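Local coordinates for protein chaperone SycD (Chlamydia pneumoniae, PDB 4NRH) that probably acts as a cytosolic chaperone of the LcrH/SycD family that escorts translocator proteins for type III secretion, and forms a complex with CopN, at residues 113-116 with 117-121; 130-133 with 134-138; 66-69 with 70-74; 78-81 with 82-86. One frame throughout, in Å; residues are numbered along the deposited sequence.

All four contacts are local, each within a nine-residue stretch of a different helix in an all-helical chain, the one at 66-74 running off the helix end. Along the sequence interaction 3 comes first, on helix 57-72, followed by interaction 4 on helix 76-89, interaction 1 on helix 110-123 and interaction 2 on helix 129-140. They fall into two touching pairs of consecutive helices. Interactions 3 and 4, with centres about 10 Å apart, meet where Gly67 lies against Phe83 and Val82; interactions 1 and 2, about 9 Å apart, meet through Leu114 and Ala121. Between the pairs the centres lie about 15 to 22 Å apart, and helix 94-106 touches all four, consistent with the stacked helices of a tetratricopeptide repeat (TPR) chaperone.

Interaction 1 of 4, residues 113-116 with 117-121; sequences ALHA and YGVTA
Tyr117 folds back along the turn of helix that begins at Ala113. Its CB starts beside two carbonyl oxygens, those of Ala113 and Leu114. The next atom, CG, lies anti to its own carbonyl carbon (chi1 -73°), a torsion that swings the ring back along the helix, and CG comes 3.3 Å from Ala113 O. CD2 brushes the same oxygen, and CE2 ends 4.4 Å from Ala113 CB, a methyl small enough to admit a broad ring. At the tip, OH is hydrogen-bonded to His105 ND1 on helix 94-106, which suits a tyrosine: apolar along its length, polar at a buried end. That helix also receives Ala113 on Leu104 and both Ala116 and Val119 on Trp97. These residues belong to a tetratricopeptide repeat, where alanines such as Ala113 and Ala116 let paired helices pack closely. Farther round, Val119 lays CG2 over one face of the His115 imidazole as a CH-pi contact, 4.2 Å from the ring centroid and displaced toward the rim. The histidine reaches it with CG anti to the backbone N (chi1 174°). Thr120 turns its hydroxyl back to the preceding turn: OG1 donates to Ala116 O at 2.8 Å, while Thr120 N donates to that same oxygen from the other face of the carbonyl plane at 3.0 Å.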
loop_
_atom_site.group_PDB
_atom_site.type_symbol
_atom_site.label_atom_id
_atom_site.label_comp_id
_atom_site.label_asym_id
_atom_site.label_seq_id
_atom_site.Cartn_x
_atom_site.Cartn_y
_atom_site.Cartn_z
ATOM N N ALA D 113 14.048 -19.578 -9.858
ATOM C CA ALA D 113 13.528 -20.941 -9.845
ATOM C C ALA D 113 14.298 -21.788 -8.841
ATOM O O ALA D 113 13.716 -22.598 -8.117
ATOM C CB ALA D 113 13.604 -21.557 -11.232
ATOM N N LEU D 114 15.614 -21.598 -8.813
ATOM C CA LEU D 114 16.487 -22.297 -7.875
ATOM C C LEU D 114 16.109 -22.012 -6.425
ATOM O O LEU D 114 16.061 -22.923 -5.598
ATOM C CB LEU D 114 17.945 -21.902 -8.118
ATOM C CG LEU D 114 18.638 -22.581 -9.298
ATOM C CD1 LEU D 114 19.890 -21.817 -9.694
ATOM C CD2 LEU D 114 18.974 -24.019 -8.942
ATOM N N HIS D 115 15.849 -20.744 -6.124
ATOM C CA HIS D 115 15.462 -20.334 -4.779
ATOM C C HIS D 115 14.168 -21.007 -4.330
ATOM O O HIS D 115 14.066 -21.475 -3.196
ATOM C CB HIS D 115 15.310 -18.813 -4.703
ATOM C CG HIS D 115 14.773 -18.327 -3.395
ATOM N ND1 HIS D 115 13.516 -17.771 -3.265
ATOM C CD2 HIS D 115 15.315 -18.319 -2.155
ATOM C CE1 HIS D 115 13.313 -17.438 -2.005
ATOM N NE2 HIS D 115 14.390 -17.759 -1.308
ATOM N N ALA D 116 13.185 -21.051 -5.225
ATOM C CA ALA D 116 11.893 -21.655 -4.918
ATOM C C ALA D 116 12.030 -23.157 -4.681
ATOM O O ALA D 116 11.410 -23.710 -3.772
ATOM C CB ALA D 116 10.899 -21.379 -6.037
ATOM N N TYR D 117 12.842 -23.810 -5.509
ATOM C CA TYR D 117 13.139 -25.231 -5.338
ATOM C C TYR D 117 13.838 -25.492 -4.006
ATOM O O TYR D 117 13.551 -26.478 -3.325
ATOM C CB TYR D 117 14.007 -25.744 -6.489
ATOM C CG TYR D 117 13.276 -25.899 -7.804
ATOM C CD1 TYR D 117 11.930 -26.236 -7.838
ATOM C CD2 TYR D 117 13.938 -25.718 -9.011
ATOM C CE1 TYR D 117 11.260 -26.384 -9.040
ATOM C CE2 TYR D 117 13.278 -25.864 -10.216
ATOM C CZ TYR D 117 11.942 -26.197 -10.226
ATOM O OH TYR D 117 11.287 -26.340 -11.427
ATOM N N GLY D 118 14.759 -24.603 -3.647
ATOM C CA GLY D 118 15.501 -24.723 -2.404
ATOM C C GLY D 118 14.612 -24.625 -1.181
ATOM O O GLY D 118 14.802 -25.353 -0.207
ATOM N N VAL D 119 13.638 -23.722 -1.232
ATOM C CA VAL D 119 12.683 -23.569 -0.141
ATOM C C VAL D 119 11.792 -24.805 -0.036
ATOM O O VAL D 119 11.501 -25.282 1.063
ATOM C CB VAL D 119 11.807 -22.316 -0.329
ATOM C CG1 VAL D 119 10.686 -22.290 0.697
ATOM C CG2 VAL D 119 12.656 -21.059 -0.223
ATOM N N THR D 120 11.374 -25.323 -1.188
ATOM C CA THR D 120 10.566 -26.536 -1.246
ATOM C C THR D 120 11.280 -27.687 -0.545
ATOM O O THR D 120 10.661 -28.467 0.179
ATOM C CB THR D 120 10.249 -26.941 -2.701
ATOM O OG1 THR D 120 9.666 -25.831 -3.394
ATOM C CG2 THR D 120 9.283 -28.115 -2.732
ATOM N N ALA D 121 12.587 -27.783 -0.769
ATOM C CA ALA D 121 13.412 -28.806 -0.136
ATOM C C ALA D 121 13.379 -28.677 1.386
ATOM O O ALA D 121 13.186 -29.663 2.095
ATOM C CB ALA D 121 14.841 -28.722 -0.644
#

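Interaction 2 of 4, residues 130-133 with 134-138; sequences PHYY and AYICY
Ile136 sets its terminal methyl, CD1, against two tyrosines from the preceding turn, 3.6 Å from Tyr132 CE2 and 3.9 Å from Tyr133 CD1. The isoleucine chain is extended beyond CG1, which lies anti to the carbonyl carbon (chi1 -67°), and the isoleucine lies alongside Tyr133, both pointing the same way. Against Tyr132 the approach is different: CG1 stands over one face of that ring, displaced toward its rim. A beta-branched aliphatic chain, with few torsions open to it in a helix, suits this place because its long arm reaches between the two rings. Tyr132 also borders Tyr135. Their planes are inclined at 30° but slid so far apart that the rings barely overlap, with centroids 5.8 Å apart; the touching atoms are Tyr132 CE1 and Tyr135 CD2, at 3.9 Å. Both tyrosines then extend the apolar patch to helix 165-174, where each packs on Ile174, while Tyr133 turns to Phe98 and Ile136 to His105 on helix 94-106.

Nearer the backbone, Tyr135 presents its ring edge to Tyr132 O, the oxygen lying in the ring plane 3.5 Å from CD2. The same oxygen accepts the amide hydrogen of Ile136 at 3.0 Å. At the polar rim the hydroxyl of Thr139 bonds to Tyr135 O, giving that carbonyl a side-chain partner. Aromatic residues that pack on several neighbouring helices at once are consistent with the layered helical superstructure of TPR-like chaperones.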
loop_
_atom_site.group_PDB
_atom_site.type_symbol
_atom_site.label_atom_id
_atom_site.label_comp_id
_atom_site.label_asym_id
_atom_site.label_seq_id
_atom_site.Cartn_x
_atom_site.Cartn_y
_atom_site.Cartn_z
ATOM N N PRO D 130 12.662 -31.834 -5.560
ATOM C CA PRO D 130 13.107 -30.434 -5.565
ATOM C C PRO D 130 14.608 -30.303 -5.817
ATOM O O PRO D 130 15.041 -29.361 -6.484
ATOM C CB PRO D 130 12.745 -29.944 -4.160
ATOM C CG PRO D 130 11.613 -30.804 -3.748
ATOM C CD PRO D 130 11.883 -32.152 -4.349
ATOM N N HIS D 131 15.385 -31.243 -5.287
ATOM C CA HIS D 131 16.828 -31.264 -5.495
ATOM C C HIS D 131 17.192 -31.610 -6.937
ATOM O O HIS D 131 18.130 -31.045 -7.498
ATOM C CB HIS D 131 17.488 -32.258 -4.536
ATOM C CG HIS D 131 17.269 -31.936 -3.091
ATOM N ND1 HIS D 131 17.967 -30.944 -2.436
ATOM C CD2 HIS D 131 16.425 -32.468 -2.177
ATOM C CE1 HIS D 131 17.564 -30.881 -1.180
ATOM N NE2 HIS D 131 16.628 -31.794 -0.996
ATOM N N TYR D 132 16.449 -32.542 -7.529
ATOM C CA TYR D 132 16.691 -32.949 -8.912
ATOM C C TYR D 132 16.472 -31.802 -9.893
ATOM O O TYR D 132 17.252 -31.616 -10.827
ATOM C CB TYR D 132 15.796 -34.131 -9.294
ATOM C CG TYR D 132 15.877 -34.495 -10.761
ATOM C CD1 TYR D 132 17.004 -35.120 -11.278
ATOM C CD2 TYR D 132 14.828 -34.212 -11.628
ATOM C CE1 TYR D 132 17.085 -35.454 -12.618
ATOM C CE2 TYR D 132 14.901 -34.543 -12.969
ATOM C CZ TYR D 132 16.032 -35.164 -13.458
ATOM O OH TYR D 132 16.112 -35.496 -14.791
ATOM N N TYR D 133 15.402 -31.042 -9.686
ATOM C CA TYR D 133 15.103 -29.904 -10.549
ATOM C C TYR D 133 16.075 -28.758 -10.295
ATOM O O TYR D 133 16.302 -27.921 -11.169
ATOM C CB TYR D 133 13.657 -29.446 -10.352
ATOM C CG TYR D 133 12.658 -30.363 -11.020
ATOM C CD1 TYR D 133 12.591 -30.452 -12.404
ATOM C CD2 TYR D 133 11.796 -31.151 -10.269
ATOM C CE1 TYR D 133 11.686 -31.293 -13.023
ATOM C CE2 TYR D 133 10.888 -31.996 -10.879
ATOM C CZ TYR D 133 10.838 -32.063 -12.256
ATOM O OH TYR D 133 9.935 -32.902 -12.868
ATOM N N ALA D 134 16.643 -28.721 -9.093
ATOM C CA ALA D 134 17.726 -27.793 -8.797
ATOM C C ALA D 134 18.965 -28.183 -9.596
ATOM O O ALA D 134 19.674 -27.326 -10.122
ATOM C CB ALA D 134 18.030 -27.774 -7.305
ATOM N N TYR D 135 19.209 -29.488 -9.684
ATOM C CA TYR D 135 20.309 -30.030 -10.476
ATOM C C TYR D 135 20.183 -29.621 -11.941
ATOM O O TYR D 135 21.156 -29.189 -12.558
ATOM C CB TYR D 135 20.361 -31.557 -10.347
ATOM C CG TYR D 135 20.885 -32.276 -11.573
ATOM C CD1 TYR D 135 22.249 -32.401 -11.800
ATOM C CD2 TYR D 135 20.012 -32.847 -12.493
ATOM C CE1 TYR D 135 22.730 -33.062 -12.916
ATOM C CE2 TYR D 135 20.484 -33.506 -13.612
ATOM C CZ TYR D 135 21.842 -33.613 -13.818
ATOM O OH TYR D 135 22.317 -34.272 -14.929
ATOM N N ILE D 136 18.983 -29.777 -12.493
ATOM C CA ILE D 136 18.708 -29.372 -13.868
ATOM C C ILE D 136 19.013 -27.891 -14.086
ATOM O O ILE D 136 19.687 -27.522 -15.046
ATOM C CB ILE D 136 17.239 -29.647 -14.252
ATOM C CG1 ILE D 136 16.965 -31.152 -14.285
ATOM C CG2 ILE D 136 16.908 -29.023 -15.598
ATOM C CD1 ILE D 136 15.552 -31.501 -14.701
ATOM N N CYS D 137 18.533 -27.049 -13.176
ATOM C CA CYS D 137 18.725 -25.606 -13.286
ATOM C C CYS D 137 20.193 -25.210 -13.148
ATOM O O CYS D 137 20.681 -24.358 -13.890
ATOM C CB CYS D 137 17.883 -24.878 -12.238
ATOM S SG CYS D 137 16.112 -24.843 -12.598
ATOM N N TYR D 138 20.889 -25.820 -12.191
ATOM C CA TYR D 138 22.317 -25.573 -12.003
ATOM C C TYR D 138 23.104 -25.990 -13.243
ATOM O O TYR D 138 24.132 -25.398 -13.571
ATOM C CB TYR D 138 22.840 -26.323 -10.777
ATOM C CG TYR D 138 22.511 -25.676 -9.450
ATOM C CD1 TYR D 138 22.660 -24.309 -9.261
ATOM C CD2 TYR D 138 22.059 -26.439 -8.381
ATOM C CE1 TYR D 138 22.366 -23.719 -8.044
ATOM C CE2 TYR D 138 21.760 -25.860 -7.164
ATOM C CZ TYR D 138 21.914 -24.500 -7.001
ATOM O OH TYR D 138 21.617 -23.921 -5.788
#

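Interaction 3 of 4, residues 66-69 with 70-74; sequences EGYH and AYLDK
Leu72 leans across the preceding turn to meet Tyr68, its CD1 lying 4.1 Å from CE2 of the ring, which it approaches obliquely. Leu72 CG sits 3.3 Å from Tyr68 O, the oxygen that also accepts the Leu72 amide hydrogen at 3.1 Å. The tyrosine takes part because its CG is anti to the backbone N (chi1 -160°), which carries the ring out beside the leucine; both residues are exposed, and the contact shields some of their apolar surface. On the inner side, Ala70 and Gly67 are small, as a buried helix face pressed by its neighbour requires: Ala70 touches Lys78 of helix 76-89, and Tyr71 reaches Ser79 there and Ala102 on helix 94-106. At the start of the turn Glu66 is held by its carboxylate, OE2 accepting a hydrogen bond from His9 N near the chain's beginning. Toward the other end the helix terminates in an ordered way: Asp73 N bonds only weakly to His69 O, at 3.1 Å. Lys74 then adopts a positive phi of 63° and its amide turns back to Tyr71 O at 3.0 Å, while Asp75 N faces Ala70 O, the signature of a Schellman motif closing the helix.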
loop_
_atom_site.group_PDB
_atom_site.type_symbol
_atom_site.label_atom_id
_atom_site.label_comp_id
_atom_site.label_asym_id
_atom_site.label_seq_id
_atom_site.Cartn_x
_atom_site.Cartn_y
_atom_site.Cartn_z
ATOM N N GLU D 66 -6.303 -22.122 -9.810
ATOM C CA GLU D 66 -6.263 -21.050 -10.801
ATOM C C GLU D 66 -4.855 -20.877 -11.363
ATOM O O GLU D 66 -4.672 -20.720 -12.571
ATOM C CB GLU D 66 -6.746 -19.731 -10.192
ATOM C CG GLU D 66 -8.199 -19.739 -9.751
ATOM C CD GLU D 66 -8.667 -18.378 -9.269
ATOM O OE1 GLU D 66 -7.845 -17.633 -8.697
ATOM O OE2 GLU D 66 -9.858 -18.056 -9.460
ATOM N N GLY D 67 -3.865 -20.907 -10.477
ATOM C CA GLY D 67 -2.476 -20.797 -10.878
ATOM C C GLY D 67 -2.029 -22.044 -11.612
ATOM O O GLY D 67 -1.253 -21.976 -12.566
ATOM N N TYR D 68 -2.527 -23.188 -11.156
ATOM C CA TYR D 68 -2.202 -24.472 -11.760
ATOM C C TYR D 68 -2.796 -24.575 -13.164
ATOM O O TYR D 68 -2.144 -25.066 -14.086
ATOM C CB TYR D 68 -2.711 -25.615 -10.878
ATOM C CG TYR D 68 -2.045 -26.947 -11.134
ATOM C CD1 TYR D 68 -0.716 -27.159 -10.788
ATOM C CD2 TYR D 68 -2.746 -27.996 -11.714
ATOM C CE1 TYR D 68 -0.102 -28.378 -11.017
ATOM C CE2 TYR D 68 -2.140 -29.218 -11.947
ATOM C CZ TYR D 68 -0.820 -29.403 -11.597
ATOM O OH TYR D 68 -0.215 -30.618 -11.828
ATOM N N HIS D 69 -4.037 -24.120 -13.312
ATOM C CA HIS D 69 -4.696 -24.066 -14.617
ATOM C C HIS D 69 -3.924 -23.204 -15.612
ATOM O O HIS D 69 -3.746 -23.585 -16.769
ATOM C CB HIS D 69 -6.126 -23.538 -14.477
ATOM C CG HIS D 69 -7.092 -24.541 -13.927
ATOM N ND1 HIS D 69 -6.784 -25.879 -13.802
ATOM C CD2 HIS D 69 -8.361 -24.403 -13.476
ATOM C CE1 HIS D 69 -7.822 -26.521 -13.296
ATOM N NE2 HIS D 69 -8.792 -25.649 -13.089
ATOM N N ALA D 70 -3.475 -22.040 -15.152
ATOM C CA ALA D 70 -2.699 -21.124 -15.982
ATOM C C ALA D 70 -1.385 -21.761 -16.421
ATOM O O ALA D 70 -0.937 -21.570 -17.552
ATOM C CB ALA D 70 -2.437 -19.825 -15.237
ATOM N N TYR D 71 -0.769 -22.510 -15.513
ATOM C CA TYR D 71 0.468 -23.225 -15.805
ATOM C C TYR D 71 0.272 -24.250 -16.920
ATOM O O TYR D 71 1.102 -24.368 -17.820
ATOM C CB TYR D 71 0.994 -23.910 -14.542
ATOM C CG TYR D 71 2.237 -24.741 -14.759
ATOM C CD1 TYR D 71 3.489 -24.144 -14.839
ATOM C CD2 TYR D 71 2.161 -26.122 -14.874
ATOM C CE1 TYR D 71 4.629 -24.900 -15.034
ATOM C CE2 TYR D 71 3.295 -26.887 -15.069
ATOM C CZ TYR D 71 4.526 -26.271 -15.148
ATOM O OH TYR D 71 5.659 -27.025 -15.341
ATOM N N LEU D 72 -0.831 -24.989 -16.850
ATOM C CA LEU D 72 -1.147 -26.003 -17.853
ATOM C C LEU D 72 -1.467 -25.386 -19.214
ATOM O O LEU D 72 -1.348 -26.046 -20.246
ATOM C CB LEU D 72 -2.319 -26.868 -17.383
ATOM C CG LEU D 72 -2.085 -27.698 -16.119
ATOM C CD1 LEU D 72 -3.317 -28.525 -15.783
ATOM C CD2 LEU D 72 -0.861 -28.589 -16.277
ATOM N N ASP D 73 -1.873 -24.120 -19.209
ATOM C CA ASP D 73 -2.175 -23.403 -20.445
ATOM C C ASP D 73 -0.936 -22.711 -21.000
ATOM O O ASP D 73 -1.029 -21.903 -21.925
ATOM C CB ASP D 73 -3.288 -22.378 -20.214
ATOM C CG ASP D 73 -4.641 -23.026 -20.004
ATOM O OD1 ASP D 73 -4.827 -24.176 -20.455
ATOM O OD2 ASP D 73 -5.519 -22.385 -19.389
ATOM N N LYS D 74 0.215 -23.021 -20.405
ATOM C CA LYS D 74 1.507 -22.450 -20.785
ATOM C C LYS D 74 1.557 -20.940 -20.557
ATOM O O LYS D 74 2.424 -20.252 -21.095
ATOM C CB LYS D 74 1.838 -22.772 -22.246
ATOM C CG LYS D 74 1.956 -24.257 -22.548
ATOM C CD LYS D 74 1.805 -24.528 -24.036
ATOM C CE LYS D 74 2.188 -25.959 -24.381
ATOM N NZ LYS D 74 1.361 -26.945 -23.633
#

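Interaction 4 of 4, residues 78-81 with 82-86; sequences KSIT and VFRWL
Phe83 N donates to Ser79 O at 2.9 Å in a nearly straight bond, with an N-H...O angle of 167°. The phenyl ring turns back beside the same carbonyl, meeting it obliquely, and CD2 comes within 3.0 Å of Ser79 O, a tight fit, while CE2 reaches Ser79 CB at 3.8 Å. Serine suits this spot: its CB is slim enough for the ring, and OG, placed between the backbone N and carbonyl carbon (chi1 72°), bonds to Tyr76 O in its own helix and to Ser103 OG in helix 94-106, which gives the buried hydroxyl partners in both.

Beside it, Val82 packs on Val63 of helix 57-72, and helix 76-89 is thus wedged between the helix before it and the helix after it, as in the stacked helices of TPR proteins.

Ile80 and Arg84 run side by side; Ile80 packs on Leu104 of helix 94-106, Arg84 on Glu32 and Leu35 of helix 31-35. Ile80 CG2 stands over one face of the guanidinium, toward its rim, with Arg84 NH1 at 3.3 Å. The first torsion of the arginine (chi1 -71°, CG anti to the carbonyl carbon) sends the chain back along the helix, and its extension from CG to NE carries the flat group out to the methyl. On another flank, Thr81 and Trp85 also point the same way, with Thr81 CG2 4.1 Å from CD1 of the indole. Their backbone bond, Trp85 N to Thr81 O at 3.4 Å, is weak, and Trp85 CD1 crowds that oxygen at 3.2 Å.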
loop_
_atom_site.group_PDB
_atom_site.type_symbol
_atom_site.label_atom_id
_atom_site.label_comp_id
_atom_site.label_asym_id
_atom_site.label_seq_id
_atom_site.Cartn_x
_atom_site.Cartn_y
_atom_site.Cartn_z
ATOM N N LYS D 78 1.253 -15.622 -15.813
ATOM C CA LYS D 78 0.070 -15.546 -14.964
ATOM C C LYS D 78 0.190 -16.474 -13.759
ATOM O O LYS D 78 -0.223 -16.125 -12.652
ATOM C CB LYS D 78 -1.188 -15.889 -15.767
ATOM C CG LYS D 78 -2.470 -15.875 -14.951
ATOM C CD LYS D 78 -3.682 -16.176 -15.818
ATOM C CE LYS D 78 -4.971 -16.061 -15.020
ATOM N NZ LYS D 78 -6.168 -16.378 -15.848
ATOM N N SER D 79 0.755 -17.657 -13.979
ATOM C CA SER D 79 0.928 -18.627 -12.904
ATOM C C SER D 79 1.906 -18.110 -11.853
ATOM O O SER D 79 1.683 -18.274 -10.655
ATOM C CB SER D 79 1.408 -19.969 -13.462
ATOM O OG SER D 79 2.757 -19.894 -13.890
ATOM N N ILE D 80 2.984 -17.478 -12.311
ATOM C CA ILE D 80 3.989 -16.915 -11.416
ATOM C C ILE D 80 3.380 -15.849 -10.509
ATOM O O ILE D 80 3.641 -15.824 -9.305
ATOM C CB ILE D 80 5.169 -16.313 -12.209
ATOM C CG1 ILE D 80 5.997 -17.426 -12.854
ATOM C CG2 ILE D 80 6.056 -15.483 -11.303
ATOM C CD1 ILE D 80 7.010 -16.934 -13.866
ATOM N N THR D 81 2.565 -14.977 -11.094
ATOM C CA THR D 81 1.839 -13.963 -10.337
ATOM C C THR D 81 1.012 -14.585 -9.211
ATOM O O THR D 81 1.060 -14.133 -8.067
ATOM C CB THR D 81 0.904 -13.142 -11.249
ATOM O OG1 THR D 81 1.683 -12.399 -12.196
ATOM C CG2 THR D 81 0.061 -12.181 -10.424
ATOM N N VAL D 82 0.264 -15.629 -9.549
ATOM C CA VAL D 82 -0.628 -16.288 -8.601
ATOM C C VAL D 82 0.118 -16.989 -7.466
ATOM O O VAL D 82 -0.227 -16.826 -6.294
ATOM C CB VAL D 82 -1.523 -17.322 -9.318
ATOM C CG1 VAL D 82 -2.310 -18.144 -8.308
ATOM C CG2 VAL D 82 -2.459 -16.624 -10.295
ATOM N N PHE D 83 1.143 -17.762 -7.815
ATOM C CA PHE D 83 1.883 -18.537 -6.822
ATOM C C PHE D 83 2.639 -17.653 -5.830
ATOM O O PHE D 83 2.774 -18.008 -4.661
ATOM C CB PHE D 83 2.847 -19.510 -7.508
ATOM C CG PHE D 83 2.156 -20.589 -8.292
ATOM C CD1 PHE D 83 1.064 -21.255 -7.758
ATOM C CD2 PHE D 83 2.600 -20.946 -9.555
ATOM C CE1 PHE D 83 0.421 -22.247 -8.472
ATOM C CE2 PHE D 83 1.959 -21.938 -10.275
ATOM C CZ PHE D 83 0.869 -22.589 -9.733
ATOM N N ARG D 84 3.135 -16.511 -6.296
ATOM C CA ARG D 84 3.784 -15.554 -5.403
ATOM C C ARG D 84 2.813 -15.036 -4.344
ATOM O O ARG D 84 3.182 -14.881 -3.181
ATOM C CB ARG D 84 4.379 -14.383 -6.189
ATOM C CG ARG D 84 5.604 -14.746 -7.015
ATOM C CD ARG D 84 6.471 -13.523 -7.270
ATOM N NE ARG D 84 7.729 -13.870 -7.925
ATOM C CZ ARG D 84 8.069 -13.481 -9.149
ATOM N NH1 ARG D 84 7.247 -12.718 -9.857
ATOM N NH2 ARG D 84 9.235 -13.848 -9.663
ATOM N N TRP D 85 1.575 -14.764 -4.753
ATOM C CA TRP D 85 0.534 -14.347 -3.817
ATOM C C TRP D 85 0.249 -15.438 -2.789
ATOM O O TRP D 85 0.094 -15.160 -1.599
ATOM C CB TRP D 85 -0.753 -13.981 -4.562
ATOM C CG TRP D 85 -0.784 -12.565 -5.055
ATOM C CD1 TRP D 85 -0.740 -12.146 -6.353
ATOM C CD2 TRP D 85 -0.871 -11.380 -4.254
ATOM N NE1 TRP D 85 -0.793 -10.773 -6.410
ATOM C CE2 TRP D 85 -0.873 -10.279 -5.133
ATOM C CE3 TRP D 85 -0.945 -11.142 -2.877
ATOM C CZ2 TRP D 85 -0.946 -8.964 -4.684
ATOM C CZ3 TRP D 85 -1.018 -9.834 -2.432
ATOM C CH2 TRP D 85 -1.018 -8.762 -3.333
ATOM N N LEU D 86 0.170 -16.679 -3.261
ATOM C CA LEU D 86 -0.067 -17.825 -2.390
ATOM C C LEU D 86 1.058 -17.981 -1.375
ATOM O O LEU D 86 0.817 -18.243 -0.196
ATOM C CB LEU D 86 -0.207 -19.103 -3.215
ATOM C CG LEU D 86 -1.539 -19.294 -3.936
ATOM C CD1 LEU D 86 -1.466 -20.500 -4.850
ATOM C CD2 LEU D 86 -2.670 -19.446 -2.930
#